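Local coordinates for protein probable mannosyltransferase KTR4 (Saccharomyces cerevisiae, PDB 5A07) that is a probable mannosyltransferase of the GT-A clan and holds guanosine-5'-diphosphate and a manganese ion in its ligand pocket, at residues Ala43-Ser48 against Leu287-Ala292; Asp51-Pro56 against Ser275-Val280; Gln125-Tyr130 against Ser156-Asp161. All coordinates share one frame; numbering follows the deposited sequence.

Interaction 1 (Ala43-Ser48 against Leu287-Ala292); sequences AEVLDS and LNVNGA
Val45 and Leu46, neighbours on helix 43-53, meet Val289 and Leu287 of the loop that leads from helix 272-282 to helix 293-297. The contact is purely apolar, made by methyl groups. Val45 and Val289 run at a slant to each other, Val45 CG1 and Val289 CG1 touching at 3.7 Å; a chi1 of 170° sets CG1 of Val45 opposite the backbone N, on the side of the helix that faces Val289. Leu46 lies at about a right angle to Leu287, with Leu46 CD1 and Leu287 CD1 3.9 Å apart. Of the two loop side chains that touch the helix, Leu287 is the buried one, with Ile49, Met50 and Leu364 also packing on it, whereas Val289 stays on the surface.

Polar bonds occur within the loop. A type I turn runs from Asn288 to Gly291, where Gly291 N donates to Asn288 O at 3.1 Å. Asn288 OD1 adds an Asx turn by accepting from Asn290 N at 2.8 Å, with the donor tilted 23° from the carbonyl plane. Between these segments the attraction is apolar and dispersive, while those bonds, with backbone bonds of Asn288 to Leu364 and Ala292 to Ala363, hold the loop's shape.

Interaction 2 (Asp51-Pro56 against Ser275-Val280); sequences DRLHEP and STMDFV
Thr276 OG1, next in the chain to the Met277 that packs on Leu53, is gripped by two hydrogen bonds, with Leu272 O and with Tyr337 OH. This is a helix-to-helix contact in a glycosyltransferase of the GT-A clan: the C-terminal part of helix 43-53, with His54 next in the chain, lies against the middle of helix 272-282, with the CA atoms of Leu53 and Met277 8.2 Å apart.

Met277 carries most of the contact. Its chain is bent at both chi2 (-59°) and chi3 (94°), which brings the sulfur up to Leu53 and swings the terminal methyl back along the leucine. Met277 SD lies 4.1 Å from Leu53 CB, while Met277 CE comes to 4.3 Å from Leu53 CD1. The same sulfur meets the imidazole of His54 obliquely, 4.9 Å from the ring centroid and 35° off the ring normal, a loose sulfur-aromatic approach. Leu53 and His54, adjacent in the chain, therefore share one methionine, Leu53 in the buried part and His54 on the surface, where its side chain also touches Glu281.

Trp273, Phe293 and Leu364 also pack on Leu53. Its backbone carbonyl has a polar partner: Leu53 O is hydrogen-bonded to Lys297 NZ. One turn further along helix 272-282, Val280 also faces the leucine, its CG1 methyl 4.5 Å from Leu53 CD1.

Interaction 3 (Gln125-Tyr130 against Ser156-Asp161); sequences QLEEEY and SILPKD
Two successive beta-alpha-beta crossovers of the GT-A fold meet here: helix 116-131, which joins parallel strands 105-110 and 138-142, packs through Glu127 on Leu158 and Pro159, in the loop between helix 148-156 and strand 164-168. Glu127 points into the contact, and the side chains of Glu127 and Leu158 cross at about a right angle, the bend at chi2 of the glutamate (-74°) turning a flat face of the carboxylate to the leucine.

One methyl of Leu158 does most of the touching. Leu158 CD2 sits over the flat face of the carboxylate, 3.7 Å from Glu127 CD and 3.6 Å from Glu127 OE2, and also reaches Glu127 CG at 3.8 Å. Pro159 covers the same face further out, its CD 4.1 Å from Glu127 OE1, the proline and the glutamate running antiparallel alongside each other. Ile123, one turn earlier on helix 116-131, is packed against Leu158 as well.

The oxygens of Glu127 find their polar partners beyond the two segments. OE1 forms a salt bridge with Arg162 NH2, while OE2 is hydrogen-bonded to both Tyr138 OH and Asn131 ND2. A buried carboxylate is thus gripped by three bonds and roofed by hydrocarbon on one face; the arginine would offset its charge, an arrangement consistent with an ionised glutamate that presents its flat side to apolar neighbours.

Overall arrangement
Interactions 1 and 2 hold the same element, helix 43-53, at successive points along its length; their centres are 11 Å apart and they touch where Leu287 CD1 meets Val280 CG1 at 3.7 Å. Interaction 1 is partly buried and joins aliphatic methyls, whereas interaction 2 is a buried contact built round a thioether. Interaction 3 lies on the opposite side of the chain's centre, its own centre about 45 Å from each of the others. It too is buried, but there hydrocarbon covers a charged group whose polar partners come from neighbouring parts of the fold. Along the chain, 125-130 and 156-161 are nested within the long loops closed by the other two contacts.

Interaction 1 (Ala43-Ser48 against Leu287-Ala292)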
ATOM      1  N   ALA B  43      17.178  18.628  19.581  1.00 55.39           N
ATOM      2  CA  ALA B  43      18.278  17.668  19.385  1.00 56.48           C
ATOM      3  C   ALA B  43      18.118  16.378  20.241  1.00 49.05           C
ATOM      4  O   ALA B  43      18.615  15.329  19.882  1.00 54.19           O
ATOM      5  CB  ALA B  43      19.629  18.334  19.664  1.00 55.20           C
ATOM      6  N   GLU B  44      17.429  16.471  21.367  1.00 49.49           N
ATOM      7  CA  GLU B  44      17.142  15.293  22.177  1.00 54.30           C
ATOM      8  C   GLU B  44      16.124  14.367  21.483  1.00 43.23           C
ATOM      9  O   GLU B  44      16.226  13.153  21.498  1.00 36.79           O
ATOM     10  CB  GLU B  44      16.508  15.707  23.516  1.00 60.56           C
ATOM     11  CG  GLU B  44      17.338  16.602  24.451  1.00 71.35           C
ATOM     12  CD  GLU B  44      17.026  16.354  25.938  1.00 75.08           C
ATOM     13  OE1 GLU B  44      16.403  15.319  26.264  1.00 73.44           O
ATOM     14  OE2 GLU B  44      17.403  17.180  26.810  1.00 89.82           O
ATOM     15  N   VAL B  45      15.118  14.997  20.930  1.00 42.22           N
ATOM     16  CA  VAL B  45      14.038  14.294  20.220  1.00 45.87           C
ATOM     17  C   VAL B  45      14.611  13.563  19.023  1.00 41.62           C
ATOM     18  O   VAL B  45      14.447  12.348  18.903  1.00 40.24           O
ATOM     19  CB  VAL B  45      12.956  15.284  19.815  1.00 48.67           C
ATOM     20  CG1 VAL B  45      11.962  14.632  18.891  1.00 52.13           C
ATOM     21  CG2 VAL B  45      12.255  15.801  21.080  1.00 50.56           C
ATOM     22  N   LEU B  46      15.398  14.277  18.225  1.00 39.45           N
ATOM     23  CA  LEU B  46      16.034  13.694  17.082  1.00 39.15           C
ATOM     24  C   LEU B  46      16.995  12.619  17.419  1.00 41.71           C
ATOM     25  O   LEU B  46      16.980  11.581  16.769  1.00 40.64           O
ATOM     26  CB  LEU B  46      16.755  14.760  16.271  1.00 43.65           C
ATOM     27  CG  LEU B  46      17.601  14.227  15.097  1.00 48.20           C
ATOM     28  CD1 LEU B  46      16.666  13.723  13.997  1.00 52.05           C
ATOM     29  CD2 LEU B  46      18.597  15.236  14.514  1.00 48.42           C
ATOM     30  N   ASP B  47      17.852  12.819  18.415  1.00 35.88           N
ATOM     31  CA  ASP B  47      18.743  11.732  18.835  1.00 39.85           C
ATOM     32  C   ASP B  47      17.931  10.520  19.234  1.00 35.12           C
ATOM     33  O   ASP B  47      18.291   9.415  18.960  1.00 34.94           O
ATOM     34  CB  ASP B  47      19.670  12.143  20.021  1.00 45.32           C
ATOM     35  CG  ASP B  47      20.619  10.988  20.478  1.00 52.82           C
ATOM     36  OD1 ASP B  47      21.592  10.688  19.740  1.00 60.88           O
ATOM     37  OD2 ASP B  47      20.404  10.366  21.569  1.00 54.24           O
ATOM     38  N   SER B  48      16.864  10.725  19.967  1.00 34.36           N
ATOM     39  CA  SER B  48      16.075   9.576  20.373  1.00 37.63           C
ATOM     40  C   SER B  48      15.492   8.804  19.114  1.00 33.84           C
ATOM     41  O   SER B  48      15.510   7.582  19.063  1.00 28.51           O
ATOM     42  CB  SER B  48      14.951  10.077  21.264  1.00 39.74           C
ATOM     43  OG  SER B  48      13.853   9.197  21.198  1.00 48.81           O
ATOM     44  N   LEU B 287      11.998  13.816   9.004  1.00 29.36           N
ATOM     45  CA  LEU B 287      11.439  12.894   9.995  1.00 28.81           C
ATOM     46  C   LEU B 287      10.215  13.461  10.736  1.00 26.96           C
ATOM     47  O   LEU B 287      10.228  14.596  11.143  1.00 26.92           O
ATOM     48  CB  LEU B 287      12.505  12.436  11.007  1.00 29.01           C
ATOM     49  CG  LEU B 287      13.610  11.562  10.443  1.00 28.54           C
ATOM     50  CD1 LEU B 287      14.718  11.420  11.473  1.00 31.47           C
ATOM     51  CD2 LEU B 287      13.074  10.181  10.110  1.00 29.55           C
ATOM     52  N   ASN B 288       9.124  12.688  10.871  1.00 24.15           N
ATOM     53  CA  ASN B 288       7.997  13.041  11.739  1.00 22.63           C
ATOM     54  C   ASN B 288       8.183  12.422  13.081  1.00 24.68           C
ATOM     55  O   ASN B 288       8.554  11.238  13.174  1.00 25.94           O
ATOM     56  CB  ASN B 288       6.651  12.577  11.155  1.00 25.36           C
ATOM     57  CG  ASN B 288       5.481  13.119  11.914  1.00 26.25           C
ATOM     58  OD1 ASN B 288       5.117  12.637  12.963  1.00 26.08           O
ATOM     59  ND2 ASN B 288       4.911  14.147  11.402  1.00 27.10           N
ATOM     60  N   VAL B 289       7.957  13.186  14.154  1.00 25.79           N
ATOM     61  CA  VAL B 289       8.290  12.680  15.495  1.00 26.92           C
ATOM     62  C   VAL B 289       7.324  11.579  15.915  1.00 26.05           C
ATOM     63  O   VAL B 289       7.634  10.815  16.797  1.00 24.22           O
ATOM     64  CB  VAL B 289       8.349  13.793  16.599  1.00 30.51           C
ATOM     65  CG1 VAL B 289       9.411  14.826  16.204  1.00 35.12           C
ATOM     66  CG2 VAL B 289       7.014  14.491  16.768  1.00 28.68           C
ATOM     67  N   ASN B 290       6.172  11.500  15.280  1.00 23.30           N
ATOM     68  CA  ASN B 290       5.246  10.417  15.482  1.00 24.67           C
ATOM     69  C   ASN B 290       5.234   9.356  14.350  1.00 25.04           C
ATOM     70  O   ASN B 290       4.185   8.730  14.112  1.00 23.09           O
ATOM     71  CB  ASN B 290       3.805  10.928  15.721  1.00 23.70           C
ATOM     72  CG  ASN B 290       2.938   9.913  16.515  1.00 31.63           C
ATOM     73  OD1 ASN B 290       1.658   9.714  16.344  1.00 32.42           O
ATOM     74  ND2 ASN B 290       3.624   9.219  17.389  1.00 31.60           N
ATOM     75  N   GLY B 291       6.368   9.156  13.710  1.00 22.47           N
ATOM     76  CA  GLY B 291       6.524   8.148  12.673  1.00 22.87           C
ATOM     77  C   GLY B 291       6.390   6.727  13.194  1.00 21.25           C
ATOM     78  O   GLY B 291       6.550   6.425  14.409  1.00 19.00           O
ATOM     79  N   ALA B 292       6.129   5.813  12.263  1.00 18.05           N
ATOM     80  CA  ALA B 292       5.896   4.428  12.634  1.00 16.94           C
ATOM     81  C   ALA B 292       7.191   3.675  12.825  1.00 19.51           C
ATOM     82  O   ALA B 292       7.465   2.709  12.152  1.00 17.53           O
ATOM     83  CB  ALA B 292       5.016   3.759  11.600  1.00 17.93           C
TER

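Interaction 2 (Asp51-Pro56 against Ser275-Val280)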
ATOM      1  N   ASP B  51      18.364   6.908  17.514  1.00 29.44           N
ATOM      2  CA  ASP B  51      18.738   5.731  18.272  1.00 33.05           C
ATOM      3  C   ASP B  51      17.769   4.607  17.921  1.00 29.22           C
ATOM      4  O   ASP B  51      18.193   3.485  17.677  1.00 27.38           O
ATOM      5  CB  ASP B  51      18.638   5.983  19.805  1.00 38.18           C
ATOM      6  CG  ASP B  51      19.766   6.894  20.346  1.00 43.56           C
ATOM      7  OD1 ASP B  51      20.824   6.993  19.708  1.00 40.06           O
ATOM      8  OD2 ASP B  51      19.578   7.489  21.423  1.00 47.32           O
ATOM      9  N   ARG B  52      16.481   4.899  17.922  1.00 29.94           N
ATOM     10  CA  ARG B  52      15.509   3.821  17.610  1.00 32.26           C
ATOM     11  C   ARG B  52      15.721   3.290  16.201  1.00 25.05           C
ATOM     12  O   ARG B  52      15.619   2.100  15.986  1.00 27.03           O
ATOM     13  CB  ARG B  52      14.085   4.332  17.731  1.00 36.09           C
ATOM     14  CG  ARG B  52      13.645   4.259  19.163  1.00 43.11           C
ATOM     15  CD  ARG B  52      13.016   5.537  19.608  1.00 49.53           C
ATOM     16  NE  ARG B  52      11.662   5.705  19.132  1.00 53.10           N
ATOM     17  CZ  ARG B  52      11.041   6.888  19.062  1.00 55.94           C
ATOM     18  NH1 ARG B  52      11.638   8.051  19.415  1.00 61.65           N
ATOM     19  NH2 ARG B  52       9.808   6.909  18.633  1.00 52.14           N
ATOM     20  N   LEU B  53      16.091   4.155  15.267  1.00 27.09           N
ATOM     21  CA  LEU B  53      16.248   3.706  13.853  1.00 26.55           C
ATOM     22  C   LEU B  53      17.493   2.865  13.637  1.00 30.26           C
ATOM     23  O   LEU B  53      17.623   2.227  12.596  1.00 27.82           O
ATOM     24  CB  LEU B  53      16.275   4.869  12.923  1.00 26.84           C
ATOM     25  CG  LEU B  53      14.932   5.552  12.752  1.00 28.74           C
ATOM     26  CD1 LEU B  53      15.106   6.732  11.825  1.00 29.11           C
ATOM     27  CD2 LEU B  53      13.887   4.609  12.241  1.00 28.36           C
ATOM     28  N   HIS B  54      18.357   2.815  14.665  1.00 31.62           N
ATOM     29  CA  HIS B  54      19.631   2.123  14.623  1.00 34.36           C
ATOM     30  C   HIS B  54      19.797   0.960  15.574  1.00 35.86           C
ATOM     31  O   HIS B  54      20.877   0.410  15.666  1.00 33.12           O
ATOM     32  CB  HIS B  54      20.790   3.142  14.776  1.00 37.13           C
ATOM     33  CG  HIS B  54      20.875   4.073  13.611  1.00 40.57           C
ATOM     34  ND1 HIS B  54      21.337   3.661  12.383  1.00 48.35           N
ATOM     35  CD2 HIS B  54      20.458   5.341  13.438  1.00 45.97           C
ATOM     36  CE1 HIS B  54      21.260   4.654  11.516  1.00 48.50           C
ATOM     37  NE2 HIS B  54      20.728   5.690  12.134  1.00 48.78           N
ATOM     38  N   GLU B  55      18.716   0.537  16.208  1.00 32.87           N
ATOM     39  CA  GLU B  55      18.752  -0.643  16.981  1.00 30.53           C
ATOM     40  C   GLU B  55      17.486  -1.510  16.753  1.00 28.17           C
ATOM     41  O   GLU B  55      16.430  -0.954  16.510  1.00 26.88           O
ATOM     42  CB  GLU B  55      18.888  -0.258  18.468  1.00 34.74           C
ATOM     43  CG  GLU B  55      17.616   0.339  19.080  1.00 40.97           C
ATOM     44  CD  GLU B  55      17.831   1.152  20.384  1.00 49.42           C
ATOM     45  OE1 GLU B  55      18.949   1.097  20.915  1.00 47.54           O
ATOM     46  OE2 GLU B  55      16.886   1.882  20.849  1.00 50.92           O
ATOM     47  N   PRO B  56      17.581  -2.828  17.000  1.00 26.12           N
ATOM     48  CA  PRO B  56      16.422  -3.703  16.846  1.00 25.38           C
ATOM     49  C   PRO B  56      15.402  -3.385  17.891  1.00 27.47           C
ATOM     50  O   PRO B  56      15.733  -2.890  18.992  1.00 23.96           O
ATOM     51  CB  PRO B  56      16.961  -5.079  17.027  1.00 27.20           C
ATOM     52  CG  PRO B  56      18.344  -4.935  17.609  1.00 30.14           C
ATOM     53  CD  PRO B  56      18.832  -3.595  17.193  1.00 30.50           C
ATOM     54  N   SER B 275      20.276   2.604   2.272  1.00 29.29           N
ATOM     55  CA  SER B 275      20.214   3.856   1.517  1.00 30.45           C
ATOM     56  C   SER B 275      19.242   4.849   2.108  1.00 31.05           C
ATOM     57  O   SER B 275      19.465   6.061   2.104  1.00 30.94           O
ATOM     58  CB  SER B 275      19.836   3.624   0.041  1.00 37.25           C
ATOM     59  OG  SER B 275      20.703   2.699  -0.542  1.00 39.34           O
ATOM     60  N   THR B 276      18.107   4.340   2.594  1.00 27.67           N
ATOM     61  CA  THR B 276      17.109   5.225   3.137  1.00 23.85           C
ATOM     62  C   THR B 276      17.628   5.844   4.440  1.00 25.61           C
ATOM     63  O   THR B 276      17.386   7.022   4.705  1.00 28.11           O
ATOM     64  CB  THR B 276      15.816   4.432   3.412  1.00 24.85           C
ATOM     65  OG1 THR B 276      15.227   3.941   2.191  1.00 24.04           O
ATOM     66  CG2 THR B 276      14.812   5.303   4.143  1.00 22.44           C
ATOM     67  N   MET B 277      18.408   5.079   5.225  1.00 26.32           N
ATOM     68  CA  MET B 277      19.045   5.682   6.434  1.00 25.24           C
ATOM     69  C   MET B 277      20.076   6.780   6.076  1.00 29.10           C
ATOM     70  O   MET B 277      20.110   7.827   6.749  1.00 27.51           O
ATOM     71  CB  MET B 277      19.691   4.597   7.288  1.00 28.56           C
ATOM     72  CG  MET B 277      18.655   3.734   7.991  1.00 30.18           C
ATOM     73  SD  MET B 277      17.568   4.627   9.079  1.00 35.25           S
ATOM     74  CE  MET B 277      16.130   4.987   8.046  1.00 37.00           C
ATOM     75  N   ASP B 278      20.838   6.573   4.999  1.00 29.34           N
ATOM     76  CA  ASP B 278      21.755   7.626   4.510  1.00 31.44           C
ATOM     77  C   ASP B 278      20.937   8.835   4.149  1.00 34.28           C
ATOM     78  O   ASP B 278      21.267   9.934   4.542  1.00 34.91           O
ATOM     79  CB  ASP B 278      22.561   7.183   3.275  1.00 35.31           C
ATOM     80  CG  ASP B 278      23.624   6.135   3.591  1.00 37.01           C
ATOM     81  OD1 ASP B 278      24.029   6.035   4.755  1.00 38.76           O
ATOM     82  OD2 ASP B 278      24.006   5.369   2.689  1.00 38.16           O
ATOM     83  N   PHE B 279      19.806   8.665   3.448  1.00 29.37           N
ATOM     84  CA  PHE B 279      19.017   9.843   3.117  1.00 28.96           C
ATOM     85  C   PHE B 279      18.506  10.568   4.354  1.00 30.08           C
ATOM     86  O   PHE B 279      18.511  11.798   4.419  1.00 29.97           O
ATOM     87  CB  PHE B 279      17.810   9.428   2.216  1.00 30.54           C
ATOM     88  CG  PHE B 279      16.839  10.520   1.954  1.00 27.13           C
ATOM     89  CD1 PHE B 279      17.047  11.410   0.911  1.00 30.76           C
ATOM     90  CD2 PHE B 279      15.680  10.604   2.655  1.00 28.07           C
ATOM     91  CE1 PHE B 279      16.132  12.440   0.667  1.00 27.99           C
ATOM     92  CE2 PHE B 279      14.760  11.613   2.419  1.00 28.43           C
ATOM     93  CZ  PHE B 279      14.971  12.503   1.392  1.00 30.19           C
ATOM     94  N   VAL B 280      18.034   9.800   5.326  1.00 26.82           N
ATOM     95  CA  VAL B 280      17.495  10.396   6.563  1.00 30.73           C
ATOM     96  C   VAL B 280      18.588  11.141   7.372  1.00 30.88           C
ATOM     97  O   VAL B 280      18.309  12.190   7.907  1.00 29.46           O
ATOM     98  CB  VAL B 280      16.823   9.302   7.438  1.00 31.19           C
ATOM     99  CG1 VAL B 280      16.658   9.744   8.855  1.00 34.77           C
ATOM    100  CG2 VAL B 280      15.469   8.913   6.846  1.00 33.61           C
TER

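Interaction 3 (Gln125-Tyr130 against Ser156-Asp161)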
ATOM      1  N   GLN B 125     -16.959  -5.655  -8.884  1.00 16.86           N
ATOM      2  CA  GLN B 125     -16.986  -5.777  -7.446  1.00 20.57           C
ATOM      3  C   GLN B 125     -16.862  -4.471  -6.682  1.00 17.54           C
ATOM      4  O   GLN B 125     -17.567  -4.262  -5.644  1.00 17.02           O
ATOM      5  CB  GLN B 125     -15.902  -6.761  -7.040  1.00 21.96           C
ATOM      6  CG  GLN B 125     -16.383  -8.128  -7.516  1.00 22.11           C
ATOM      7  CD  GLN B 125     -15.444  -9.122  -7.089  1.00 24.36           C
ATOM      8  OE1 GLN B 125     -14.564  -9.462  -7.870  1.00 36.03           O
ATOM      9  NE2 GLN B 125     -15.433  -9.399  -5.833  1.00 20.72           N
ATOM     10  N   LEU B 126     -16.013  -3.569  -7.159  1.00 17.14           N
ATOM     11  CA  LEU B 126     -15.866  -2.259  -6.481  1.00 15.79           C
ATOM     12  C   LEU B 126     -17.161  -1.472  -6.673  1.00 18.18           C
ATOM     13  O   LEU B 126     -17.605  -0.749  -5.756  1.00 17.04           O
ATOM     14  CB  LEU B 126     -14.690  -1.460  -7.061  1.00 16.30           C
ATOM     15  CG  LEU B 126     -14.510  -0.053  -6.525  1.00 17.41           C
ATOM     16  CD1 LEU B 126     -14.219  -0.141  -5.077  1.00 16.56           C
ATOM     17  CD2 LEU B 126     -13.364   0.605  -7.312  1.00 20.39           C
ATOM     18  N   GLU B 127     -17.776  -1.571  -7.844  1.00 16.09           N
ATOM     19  CA  GLU B 127     -19.054  -0.851  -8.066  1.00 17.70           C
ATOM     20  C   GLU B 127     -20.155  -1.413  -7.106  1.00 17.13           C
ATOM     21  O   GLU B 127     -20.887  -0.661  -6.443  1.00 18.79           O
ATOM     22  CB  GLU B 127     -19.512  -1.027  -9.507  1.00 17.09           C
ATOM     23  CG  GLU B 127     -18.790  -0.132 -10.514  1.00 16.54           C
ATOM     24  CD  GLU B 127     -19.227   1.328 -10.454  1.00 19.25           C
ATOM     25  OE1 GLU B 127     -20.457   1.557 -10.364  1.00 20.02           O
ATOM     26  OE2 GLU B 127     -18.374   2.252 -10.540  1.00 19.16           O
ATOM     27  N   GLU B 128     -20.248  -2.721  -7.077  1.00 17.48           N
ATOM     28  CA  GLU B 128     -21.303  -3.391  -6.310  1.00 20.15           C
ATOM     29  C   GLU B 128     -21.147  -3.104  -4.806  1.00 21.11           C
ATOM     30  O   GLU B 128     -22.123  -2.877  -4.119  1.00 18.52           O
ATOM     31  CB  GLU B 128     -21.255  -4.884  -6.561  1.00 23.17           C
ATOM     32  CG  GLU B 128     -22.253  -5.771  -5.764  1.00 32.22           C
ATOM     33  CD  GLU B 128     -23.717  -5.294  -5.884  1.00 33.07           C
ATOM     34  OE1 GLU B 128     -24.081  -4.613  -6.873  1.00 41.22           O
ATOM     35  OE2 GLU B 128     -24.517  -5.498  -4.955  1.00 43.97           O
ATOM     36  N   GLU B 129     -19.924  -3.095  -4.285  1.00 20.94           N
ATOM     37  CA  GLU B 129     -19.747  -2.945  -2.859  1.00 20.60           C
ATOM     38  C   GLU B 129     -19.622  -1.486  -2.435  1.00 21.60           C
ATOM     39  O   GLU B 129     -19.732  -1.187  -1.259  1.00 21.63           O
ATOM     40  CB  GLU B 129     -18.489  -3.695  -2.388  1.00 21.39           C
ATOM     41  CG  GLU B 129     -18.504  -5.205  -2.675  1.00 24.00           C
ATOM     42  CD  GLU B 129     -19.776  -5.977  -2.173  1.00 26.08           C
ATOM     43  OE1 GLU B 129     -20.412  -5.554  -1.197  1.00 24.73           O
ATOM     44  OE2 GLU B 129     -20.183  -6.994  -2.840  1.00 27.74           O
ATOM     45  N   TYR B 130     -19.323  -0.600  -3.378  1.00 19.32           N
ATOM     46  CA  TYR B 130     -19.051   0.810  -3.067  1.00 19.32           C
ATOM     47  C   TYR B 130     -19.506   1.848  -4.089  1.00 18.03           C
ATOM     48  O   TYR B 130     -20.428   2.677  -3.834  1.00 17.92           O
ATOM     49  CB  TYR B 130     -17.560   1.018  -2.755  1.00 17.10           C
ATOM     50  CG  TYR B 130     -17.230   2.491  -2.488  1.00 17.46           C
ATOM     51  CD1 TYR B 130     -17.707   3.132  -1.363  1.00 18.54           C
ATOM     52  CD2 TYR B 130     -16.509   3.247  -3.381  1.00 19.12           C
ATOM     53  CE1 TYR B 130     -17.446   4.445  -1.104  1.00 18.32           C
ATOM     54  CE2 TYR B 130     -16.217   4.625  -3.148  1.00 18.26           C
ATOM     55  CZ  TYR B 130     -16.705   5.201  -1.997  1.00 20.37           C
ATOM     56  OH  TYR B 130     -16.432   6.500  -1.683  1.00 19.38           O
ATOM     57  N   SER B 156     -18.791  -0.703 -21.534  1.00 19.94           N
ATOM     58  CA  SER B 156     -19.987  -1.562 -21.623  1.00 21.86           C
ATOM     59  C   SER B 156     -20.408  -2.084 -20.238  1.00 23.47           C
ATOM     60  O   SER B 156     -21.571  -2.494 -20.065  1.00 20.50           O
ATOM     61  CB  SER B 156     -19.703  -2.725 -22.605  1.00 23.38           C
ATOM     62  OG  SER B 156     -18.859  -3.680 -22.014  1.00 21.28           O
ATOM     63  N   ILE B 157     -19.470  -2.114 -19.248  1.00 21.68           N
ATOM     64  CA  ILE B 157     -19.806  -2.734 -17.969  1.00 21.57           C
ATOM     65  C   ILE B 157     -20.070  -1.734 -16.856  1.00 22.73           C
ATOM     66  O   ILE B 157     -20.316  -2.124 -15.733  1.00 22.80           O
ATOM     67  CB  ILE B 157     -18.792  -3.854 -17.605  1.00 21.43           C
ATOM     68  CG1 ILE B 157     -17.345  -3.345 -17.615  1.00 22.38           C
ATOM     69  CG2 ILE B 157     -18.916  -4.966 -18.607  1.00 23.12           C
ATOM     70  CD1 ILE B 157     -16.954  -2.725 -16.316  1.00 22.44           C
ATOM     71  N   LEU B 158     -20.049  -0.437 -17.174  1.00 22.07           N
ATOM     72  CA  LEU B 158     -20.288   0.624 -16.226  1.00 21.28           C
ATOM     73  C   LEU B 158     -21.536   1.368 -16.565  1.00 24.66           C
ATOM     74  O   LEU B 158     -21.903   1.407 -17.715  1.00 22.39           O
ATOM     75  CB  LEU B 158     -19.110   1.610 -16.253  1.00 21.55           C
ATOM     76  CG  LEU B 158     -17.843   1.164 -15.481  1.00 21.62           C
ATOM     77  CD1 LEU B 158     -16.667   2.097 -15.795  1.00 22.18           C
ATOM     78  CD2 LEU B 158     -18.093   1.108 -13.986  1.00 21.37           C
ATOM     79  N   PRO B 159     -22.159   2.033 -15.594  1.00 25.82           N
ATOM     80  CA  PRO B 159     -23.287   2.871 -15.974  1.00 26.95           C
ATOM     81  C   PRO B 159     -22.902   3.941 -16.959  1.00 29.30           C
ATOM     82  O   PRO B 159     -21.730   4.392 -17.047  1.00 21.53           O
ATOM     83  CB  PRO B 159     -23.715   3.516 -14.681  1.00 29.09           C
ATOM     84  CG  PRO B 159     -23.234   2.580 -13.641  1.00 28.55           C
ATOM     85  CD  PRO B 159     -21.952   1.996 -14.149  1.00 26.59           C
ATOM     86  N   LYS B 160     -23.896   4.366 -17.736  1.00 28.54           N
ATOM     87  CA  LYS B 160     -23.638   5.348 -18.796  1.00 33.80           C
ATOM     88  C   LYS B 160     -23.102   6.680 -18.237  1.00 31.29           C
ATOM     89  O   LYS B 160     -22.323   7.368 -18.869  1.00 31.69           O
ATOM     90  CB  LYS B 160     -24.957   5.496 -19.595  1.00 41.11           C
ATOM     91  CG  LYS B 160     -25.343   6.842 -20.139  1.00 47.16           C
ATOM     92  CD  LYS B 160     -26.852   6.870 -20.451  1.00 50.63           C
ATOM     93  CE  LYS B 160     -27.246   8.251 -20.912  1.00 50.93           C
ATOM     94  NZ  LYS B 160     -26.614   8.453 -22.236  1.00 57.43           N
ATOM     95  N   ASP B 161     -23.510   7.059 -17.050  1.00 28.52           N
ATOM     96  CA  ASP B 161     -23.012   8.350 -16.496  1.00 36.35           C
ATOM     97  C   ASP B 161     -21.614   8.270 -15.800  1.00 31.90           C
ATOM     98  O   ASP B 161     -21.119   9.258 -15.310  1.00 27.30           O
ATOM     99  CB  ASP B 161     -24.038   8.928 -15.478  1.00 43.45           C
ATOM    100  CG  ASP B 161     -24.432   7.920 -14.363  1.00 55.64           C
ATOM    101  OD1 ASP B 161     -24.303   6.685 -14.576  1.00 71.92           O
ATOM    102  OD2 ASP B 161     -24.899   8.350 -13.282  1.00 64.59           O
TER